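Local coordinates for Glyco_hydro_cc domain-containing protein (Blastomyces gilchristii, PDB 6UB0), which probably hydrolyses beta-1,3-glucan as a curdlan-specific exo-beta-1,3-glucanase of glycoside hydrolase family 128, at residues G121-Q124 with G125-D128. Sequence-based numbering, arbitrary orientation.
Sequences GWMQ and GFLD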
loop_
_atom_site.group_PDB
_atom_site.type_symbol
_atom_site.label_atom_id
_atom_site.label_comp_id
_atom_site.label_asym_id
_atom_site.label_seq_id
_atom_site.Cartn_x
_atom_site.Cartn_y
_atom_site.Cartn_z
ATOM N N GLY A 121 0.278 12.482 -10.819
ATOM C CA GLY A 121 -0.367 13.739 -11.215
ATOM C C GLY A 121 -1.549 13.948 -10.295
ATOM O O GLY A 121 -1.670 15.055 -9.721
ATOM N N TRP A 122 -2.349 12.890 -10.110
ATOM C CA TRP A 122 -3.478 12.926 -9.156
ATOM C C TRP A 122 -2.908 13.193 -7.766
ATOM O O TRP A 122 -3.487 14.040 -7.011
ATOM C CB TRP A 122 -4.321 11.660 -9.229
ATOM C CG TRP A 122 -5.562 11.745 -8.398
ATOM C CD1 TRP A 122 -6.856 11.885 -8.804
ATOM C CD2 TRP A 122 -5.617 11.566 -6.975
ATOM N NE1 TRP A 122 -7.715 11.908 -7.734
ATOM C CE2 TRP A 122 -6.977 11.712 -6.588
ATOM C CE3 TRP A 122 -4.646 11.374 -5.995
ATOM C CZ2 TRP A 122 -7.374 11.615 -5.258
ATOM C CZ3 TRP A 122 -5.040 11.335 -4.684
ATOM C CH2 TRP A 122 -6.382 11.415 -4.326
ATOM N N MET A 123 -1.817 12.512 -7.397
ATOM C CA MET A 123 -1.198 12.754 -6.069
ATOM C C MET A 123 -0.859 14.245 -5.957
ATOM O O MET A 123 -1.170 14.844 -4.910
ATOM C CB MET A 123 0.071 11.930 -5.830
ATOM C CG MET A 123 0.413 11.814 -4.358
ATOM S SD MET A 123 -0.848 10.991 -3.349
ATOM C CE MET A 123 -0.341 9.272 -3.598
ATOM N N GLN A 124 -0.277 14.849 -6.989
ATOM C CA GLN A 124 0.151 16.266 -6.842
ATOM C C GLN A 124 -1.081 17.191 -6.714
ATOM O O GLN A 124 -1.082 18.094 -5.838
ATOM C CB GLN A 124 1.091 16.688 -7.947
ATOM C CG GLN A 124 1.709 18.026 -7.584
ATOM C CD GLN A 124 2.771 18.448 -8.550
ATOM O OE1 GLN A 124 3.850 17.870 -8.609
ATOM N NE2 GLN A 124 2.480 19.513 -9.270
ATOM N N GLY A 125 -2.132 16.907 -7.485
ATOM C CA GLY A 125 -3.438 17.600 -7.426
ATOM C C GLY A 125 -4.062 17.460 -6.054
ATOM O O GLY A 125 -4.516 18.456 -5.448
ATOM N N PHE A 126 -4.075 16.249 -5.540
ATOM C CA PHE A 126 -4.452 16.003 -4.144
ATOM C C PHE A 126 -3.508 16.746 -3.178
ATOM O O PHE A 126 -4.007 17.377 -2.212
ATOM C CB PHE A 126 -4.435 14.498 -3.901
ATOM C CG PHE A 126 -4.551 14.131 -2.456
ATOM C CD1 PHE A 126 -5.788 14.132 -1.848
ATOM C CD2 PHE A 126 -3.434 13.780 -1.712
ATOM C CE1 PHE A 126 -5.927 13.793 -0.514
ATOM C CE2 PHE A 126 -3.570 13.426 -0.390
ATOM C CZ PHE A 126 -4.809 13.417 0.208
ATOM N N LEU A 127 -2.190 16.669 -3.373
ATOM C CA LEU A 127 -1.258 17.342 -2.438
ATOM C C LEU A 127 -1.441 18.873 -2.537
ATOM O O LEU A 127 -1.387 19.565 -1.497
ATOM C CB LEU A 127 0.149 16.886 -2.799
ATOM C CG LEU A 127 0.433 15.423 -2.460
ATOM C CD1 LEU A 127 1.858 15.052 -2.819
ATOM C CD2 LEU A 127 0.162 15.145 -1.004
ATOM N N ASP A 128 -1.638 19.395 -3.739
ATOM C CA ASP A 128 -1.938 20.841 -3.926
ATOM C C ASP A 128 -3.208 21.155 -3.147
ATOM O O ASP A 128 -3.158 22.052 -2.283
ATOM C CB ASP A 128 -2.023 21.216 -5.400
ATOM C CG ASP A 128 -0.646 21.332 -6.016
ATOM O OD1 ASP A 128 0.319 21.577 -5.251
ATOM O OD2 ASP A 128 -0.553 21.184 -7.237
#
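W122 and F126, one helical turn apart, pack where the helix is buried: F126 CB sits over one face of the indole, 3.3 Å from W122 CZ3. The two six-membered rings lie nearly parallel, planes 11° apart, but are slid so far that they barely overlap, with centroids 5.2 Å apart. Both side chains have CG anti to the backbone N, which sends the rings off the same flank of the helix. Toward the CD2 edge of the same phenyl group runs M123, side by side with F126; its chain bends at chi2 and chi3 and brings SD to 4.1 Å from F126 CD2, an oblique Met-aromatic contact. M123 CG also meets L127 CD1 at 3.9 Å. This buried side belongs to helix 119-130, the crossover between parallel strands 105-111 and 138-146 in the TIM-barrel-like catalytic core. W122 and M123 rest on V111 of the first strand, F126 reaches P109 of the same strand and A89 of helix 86-96, and L127 touches L163 of helix 150-166. The indole NE1 is satisfied by M84 O, which helps fix the ring's rotation. Four i to i+4 backbone bonds run beneath, among them F126 N to W122 O at 2.7 Å, almost straight at 174°. The more exposed side, carrying Q124 and D128, is much looser: Q124 NE2 and D128 OD2 are 4.0 Å apart, too far for a hydrogen bond, and the amide and carboxylate planes are turned 64° apart. D128 instead hydrogen-bonds through OD1 to Y167 OH, while Q124 OE1 has a weak bond from K166 NZ.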